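Local coordinates for SusD superfamily protein (Bacteroides fragilis NCTC 9343, PDB 3NQP) that probably binds glycans at the outer membrane as a SusD-like surface protein, at residues Q73-F85 with H490-N502. Sequence-based numbering, arbitrary orientation.
Sequences QNFDETHTGVSKF and HKLLWPIEKTMLN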
loop_
_atom_site.group_PDB
_atom_site.type_symbol
_atom_site.label_atom_id
_atom_site.label_comp_id
_atom_site.label_asym_id
_atom_site.label_seq_id
_atom_site.Cartn_x
_atom_site.Cartn_y
_atom_site.Cartn_z
ATOM N N GLN A 73 -9.641 8.294 -13.191
ATOM C CA GLN A 73 -9.051 9.599 -12.953
ATOM C C GLN A 73 -10.066 10.764 -13.103
ATOM O O GLN A 73 -9.658 11.891 -13.368
ATOM C CB GLN A 73 -7.826 9.858 -13.865
ATOM C CG GLN A 73 -6.907 8.612 -14.112
ATOM C CD GLN A 73 -6.131 8.171 -12.897
ATOM O OE1 GLN A 73 -5.932 8.963 -11.986
ATOM N NE2 GLN A 73 -5.666 6.901 -12.884
ATOM N N ASN A 74 -11.361 10.478 -12.910
ATOM C CA ASN A 74 -12.421 11.460 -13.024
ATOM C C ASN A 74 -12.513 12.121 -11.664
ATOM O O ASN A 74 -13.132 11.558 -10.745
ATOM C CB ASN A 74 -13.804 10.838 -13.286
ATOM C CG ASN A 74 -13.948 10.204 -14.648
ATOM O OD1 ASN A 74 -13.146 10.438 -15.572
ATOM N ND2 ASN A 74 -15.016 9.395 -14.790
ATOM N N PHE A 75 -11.870 13.283 -11.538
ATOM C CA PHE A 75 -11.785 13.986 -10.277
ATOM C C PHE A 75 -12.153 15.443 -10.455
ATOM O O PHE A 75 -11.619 16.103 -11.340
ATOM C CB PHE A 75 -10.369 13.925 -9.734
ATOM C CG PHE A 75 -10.061 12.650 -8.971
ATOM C CD1 PHE A 75 -10.492 12.496 -7.653
ATOM C CD2 PHE A 75 -9.348 11.632 -9.547
ATOM C CE1 PHE A 75 -10.209 11.365 -6.943
ATOM C CE2 PHE A 75 -9.085 10.460 -8.831
ATOM C CZ PHE A 75 -9.504 10.338 -7.538
ATOM N N ASP A 76 -13.066 15.909 -9.609
ATOM C CA ASP A 76 -13.425 17.339 -9.502
ATOM C C ASP A 76 -14.216 17.519 -8.201
ATOM O O ASP A 76 -14.352 16.571 -7.406
ATOM C CB ASP A 76 -14.206 17.788 -10.756
ATOM C CG ASP A 76 -15.466 16.970 -10.996
ATOM O OD1 ASP A 76 -16.168 16.634 -10.015
ATOM O OD2 ASP A 76 -15.774 16.662 -12.170
ATOM N N GLU A 77 -14.773 18.707 -7.965
ATOM C CA GLU A 77 -15.445 18.966 -6.695
ATOM C C GLU A 77 -16.738 18.157 -6.432
ATOM O O GLU A 77 -17.247 18.196 -5.321
ATOM C CB GLU A 77 -15.729 20.458 -6.512
ATOM C CG GLU A 77 -16.817 20.972 -7.406
ATOM C CD GLU A 77 -17.189 22.437 -7.135
ATOM O OE1 GLU A 77 -16.599 23.120 -6.254
ATOM O OE2 GLU A 77 -18.125 22.881 -7.809
ATOM N N THR A 78 -17.267 17.450 -7.432
ATOM C CA THR A 78 -18.388 16.527 -7.201
ATOM C C THR A 78 -18.000 15.070 -7.433
ATOM O O THR A 78 -18.852 14.198 -7.337
ATOM C CB THR A 78 -19.630 16.897 -8.045
ATOM O OG1 THR A 78 -19.284 16.972 -9.424
ATOM C CG2 THR A 78 -20.188 18.279 -7.594
ATOM N N HIS A 79 -16.716 14.811 -7.722
ATOM C CA HIS A 79 -16.181 13.457 -7.865
ATOM C C HIS A 79 -14.820 13.406 -7.125
ATOM O O HIS A 79 -13.763 13.616 -7.717
ATOM C CB HIS A 79 -16.009 13.059 -9.348
ATOM C CG HIS A 79 -17.238 13.239 -10.192
ATOM N ND1 HIS A 79 -17.662 14.477 -10.623
ATOM C CD2 HIS A 79 -18.118 12.342 -10.707
ATOM C CE1 HIS A 79 -18.761 14.341 -11.348
ATOM N NE2 HIS A 79 -19.071 13.060 -11.399
ATOM N N THR A 80 -14.864 13.176 -5.815
ATOM C CA THR A 80 -13.717 13.410 -4.944
ATOM C C THR A 80 -13.059 12.108 -4.421
ATOM O O THR A 80 -12.029 12.153 -3.735
ATOM C CB THR A 80 -14.072 14.313 -3.780
ATOM O OG1 THR A 80 -14.931 13.627 -2.880
ATOM C CG2 THR A 80 -14.767 15.637 -4.271
ATOM N N GLY A 81 -13.625 10.966 -4.812
ATOM C CA GLY A 81 -13.048 9.655 -4.522
ATOM C C GLY A 81 -13.395 9.188 -3.116
ATOM O O GLY A 81 -13.926 8.083 -2.923
ATOM N N VAL A 82 -13.012 10.028 -2.149
ATOM C CA VAL A 82 -13.385 9.883 -0.747
ATOM C C VAL A 82 -13.955 11.205 -0.275
ATOM O O VAL A 82 -13.736 12.227 -0.925
ATOM C CB VAL A 82 -12.179 9.482 0.147
ATOM C CG1 VAL A 82 -11.550 8.135 -0.352
ATOM C CG2 VAL A 82 -11.121 10.602 0.266
ATOM N N SER A 83 -14.672 11.173 0.848
ATOM C CA SER A 83 -15.214 12.366 1.474
ATOM C C SER A 83 -14.450 12.656 2.728
ATOM O O SER A 83 -13.778 11.779 3.259
ATOM C CB SER A 83 -16.667 12.134 1.901
ATOM O OG SER A 83 -17.427 11.754 0.771
ATOM N N LYS A 84 -14.600 13.893 3.212
ATOM C CA LYS A 84 -14.147 14.317 4.515
ATOM C C LYS A 84 -12.678 14.049 4.764
ATOM O O LYS A 84 -12.324 13.572 5.856
ATOM C CB LYS A 84 -14.987 13.661 5.638
ATOM C CG LYS A 84 -16.488 13.885 5.528
ATOM C CD LYS A 84 -17.289 13.447 6.790
ATOM C CE LYS A 84 -17.548 11.917 6.816
ATOM N NZ LYS A 84 -18.145 11.284 5.559
ATOM N N PHE A 85 -11.825 14.399 3.790
ATOM C CA PHE A 85 -10.374 14.128 3.903
ATOM C C PHE A 85 -10.091 12.668 4.284
ATOM O O PHE A 85 -9.190 12.360 5.059
ATOM C CB PHE A 85 -9.718 15.064 4.927
ATOM C CG PHE A 85 -9.578 16.471 4.462
ATOM C CD1 PHE A 85 -8.592 16.822 3.569
ATOM C CD2 PHE A 85 -10.425 17.471 4.963
ATOM C CE1 PHE A 85 -8.432 18.108 3.168
ATOM C CE2 PHE A 85 -10.276 18.771 4.566
ATOM C CZ PHE A 85 -9.293 19.102 3.661
ATOM N N HIS A 490 -3.002 19.032 -12.240
ATOM C CA HIS A 490 -3.710 19.267 -10.964
ATOM C C HIS A 490 -4.256 17.964 -10.372
ATOM O O HIS A 490 -4.456 17.876 -9.170
ATOM C CB HIS A 490 -4.828 20.296 -11.140
ATOM C CG HIS A 490 -5.975 19.814 -11.977
ATOM N ND1 HIS A 490 -5.911 19.731 -13.344
ATOM C CD2 HIS A 490 -7.215 19.373 -11.634
ATOM C CE1 HIS A 490 -7.066 19.284 -13.818
ATOM N NE2 HIS A 490 -7.877 19.052 -12.799
ATOM N N LYS A 491 -4.440 16.929 -11.199
ATOM C CA LYS A 491 -4.986 15.658 -10.714
ATOM C C LYS A 491 -3.949 14.760 -10.014
ATOM O O LYS A 491 -4.301 13.635 -9.602
ATOM C CB LYS A 491 -5.627 14.852 -11.847
ATOM C CG LYS A 491 -6.905 15.471 -12.482
ATOM C CD LYS A 491 -7.518 14.508 -13.483
ATOM C CE LYS A 491 -8.762 15.061 -14.186
ATOM N NZ LYS A 491 -9.256 14.008 -15.181
ATOM N N LEU A 492 -2.702 15.225 -9.867
ATOM C CA LEU A 492 -1.755 14.536 -8.992
ATOM C C LEU A 492 -2.297 14.495 -7.551
ATOM O O LEU A 492 -2.052 13.516 -6.829
ATOM C CB LEU A 492 -0.376 15.205 -9.016
ATOM C CG LEU A 492 0.441 15.244 -10.317
ATOM C CD1 LEU A 492 1.704 16.111 -10.102
ATOM C CD2 LEU A 492 0.783 13.819 -10.796
ATOM N N LEU A 493 -2.998 15.582 -7.149
ATOM C CA LEU A 493 -3.655 15.718 -5.865
ATOM C C LEU A 493 -5.159 15.549 -6.018
ATOM O O LEU A 493 -5.691 15.647 -7.106
ATOM C CB LEU A 493 -3.304 17.042 -5.161
ATOM C CG LEU A 493 -1.800 17.332 -5.023
ATOM C CD1 LEU A 493 -1.546 18.724 -4.401
ATOM C CD2 LEU A 493 -1.062 16.232 -4.254
ATOM N N TRP A 494 -5.815 15.202 -4.921
ATOM C CA TRP A 494 -7.238 14.950 -4.908
ATOM C C TRP A 494 -8.049 16.177 -4.456
ATOM O O TRP A 494 -7.587 16.993 -3.616
ATOM C CB TRP A 494 -7.538 13.762 -3.999
ATOM C CG TRP A 494 -6.927 12.438 -4.376
ATOM C CD1 TRP A 494 -5.666 12.211 -4.828
ATOM C CD2 TRP A 494 -7.550 11.159 -4.239
ATOM N NE1 TRP A 494 -5.466 10.843 -5.004
ATOM C CE2 TRP A 494 -6.612 10.188 -4.633
ATOM C CE3 TRP A 494 -8.821 10.735 -3.797
ATOM C CZ2 TRP A 494 -6.899 8.813 -4.609
ATOM C CZ3 TRP A 494 -9.112 9.378 -3.799
ATOM C CH2 TRP A 494 -8.159 8.432 -4.187
ATOM N N PRO A 495 -9.223 16.374 -5.064
ATOM C CA PRO A 495 -10.011 17.533 -4.655
ATOM C C PRO A 495 -10.841 17.239 -3.412
ATOM O O PRO A 495 -10.950 16.093 -2.992
ATOM C CB PRO A 495 -10.932 17.737 -5.842
ATOM C CG PRO A 495 -11.207 16.305 -6.334
ATOM C CD PRO A 495 -9.971 15.516 -6.007
ATOM N N ILE A 496 -11.379 18.283 -2.796
ATOM C CA ILE A 496 -12.358 18.102 -1.742
ATOM C C ILE A 496 -13.766 18.519 -2.238
ATOM O O ILE A 496 -13.904 19.299 -3.206
ATOM C CB ILE A 496 -11.905 18.791 -0.462
ATOM C CG1 ILE A 496 -11.800 20.287 -0.657
ATOM C CG2 ILE A 496 -10.507 18.219 0.027
ATOM C CD1 ILE A 496 -11.600 21.013 0.670
ATOM N N GLU A 497 -14.778 17.996 -1.555
ATOM C CA GLU A 497 -16.198 18.121 -1.933
ATOM C C GLU A 497 -16.685 19.567 -1.843
ATOM O O GLU A 497 -16.418 20.250 -0.853
ATOM C CB GLU A 497 -17.164 17.374 -0.962
ATOM C CG GLU A 497 -16.921 15.998 -0.577
ATOM C CD GLU A 497 -15.976 15.900 0.579
ATOM O OE1 GLU A 497 -14.784 16.042 0.293
ATOM O OE2 GLU A 497 -16.392 15.700 1.739
ATOM N N LYS A 498 -17.483 19.954 -2.834
ATOM C CA LYS A 498 -18.194 21.222 -2.871
ATOM C C LYS A 498 -18.978 21.437 -1.584
ATOM O O LYS A 498 -18.990 22.525 -1.065
ATOM C CB LYS A 498 -19.184 21.238 -4.062
ATOM C CG LYS A 498 -19.859 22.595 -4.347
ATOM C CD LYS A 498 -20.954 22.478 -5.442
ATOM C CE LYS A 498 -21.552 23.864 -5.859
ATOM N NZ LYS A 498 -20.613 24.691 -6.730
ATOM N N THR A 499 -19.663 20.407 -1.094
ATOM C CA THR A 499 -20.510 20.572 0.101
ATOM C C THR A 499 -19.676 21.010 1.287
ATOM O O THR A 499 -20.070 21.923 2.025
ATOM C CB THR A 499 -21.303 19.290 0.481
ATOM O OG1 THR A 499 -20.441 18.156 0.389
ATOM C CG2 THR A 499 -22.493 19.107 -0.417
HETATM N N MSE A 500 -18.518 20.373 1.469
HETATM C CA MSE A 500 -17.575 20.765 2.546
HETATM C C MSE A 500 -17.051 22.186 2.379
HETATM O O MSE A 500 -16.894 22.930 3.362
HETATM C CB MSE A 500 -16.386 19.790 2.629
HETATM C CG MSE A 500 -16.429 18.848 3.808
HETATM SE SE MSE A 500 -14.684 18.236 4.444
HETATM C CE MSE A 500 -13.867 18.037 2.726
ATOM N N LEU A 501 -16.740 22.552 1.143
ATOM C CA LEU A 501 -16.285 23.912 0.831
ATOM C C LEU A 501 -17.372 24.910 1.194
ATOM O O LEU A 501 -17.083 25.932 1.793
ATOM C CB LEU A 501 -15.917 24.061 -0.656
ATOM C CG LEU A 501 -14.603 23.404 -1.107
ATOM C CD1 LEU A 501 -14.388 23.629 -2.624
ATOM C CD2 LEU A 501 -13.398 23.940 -0.280
ATOM N N ASN A 502 -18.626 24.601 0.852
ATOM C CA ASN A 502 -19.749 25.499 1.178
ATOM C C ASN A 502 -19.971 25.646 2.705
ATOM O O ASN A 502 -20.192 26.755 3.186
ATOM C CB ASN A 502 -21.042 25.072 0.448
ATOM C CG ASN A 502 -20.946 25.235 -1.085
ATOM O OD1 ASN A 502 -19.992 25.827 -1.600
ATOM N ND2 ASN A 502 -21.929 24.687 -1.815
HETATM O O HOH W 1 -12.206 14.528 -14.453
HETATM O O HOH W 2 -10.683 18.355 -12.815
HETATM O O HOH W 3 -11.339 13.909 -1.380
HETATM O O HOH W 4 -12.489 15.237 1.111
#
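K491 and Q73 show how an irregular loop can be fixed to a distant chain end by polar bonds spread along its length, with ring packing near both ends. The extended chain of K491 carries NZ to Q73 O, 2.8 Å away; E488 is the second, ionic partner of this ammonium, and NZ also donates to a water that F75 N meets through a weak bond. Further along, E77 O accepts a nearly straight bond from K498 N (3.1 Å, 162°), in the first turn of helix 498-503. The side chains of E77 and K498 cross at a slant and end in a salt bridge, NZ reaching the syn side of OE2, tilted well out of the carboxylate plane, at 3.3 Å. E497, at the N-cap position, bends at chi2 (85°) and turns its carboxylate back to the loop: OE2 takes K84 N at 2.9 Å from above the carboxylate plane, while OE1 reaches F85 N through a water. Within the loop, D76 OD1 accepts from T78 N and H79 ND1, bracing an Asx turn overlapped by a type I beta turn.

Among the apolar contacts, F75 directs its edge at one face of W494 in a T-shaped pair, planes 55° apart. At the other end I496 CG2 makes an off-centre CH-pi contact with F85; the selenomethionine M500 sets its selenium obliquely beside that ring, a Met-aromatic contact. Near helix 110-135, the contact joins the N-terminal helical part of this SusD-family fold to its C-terminal segment.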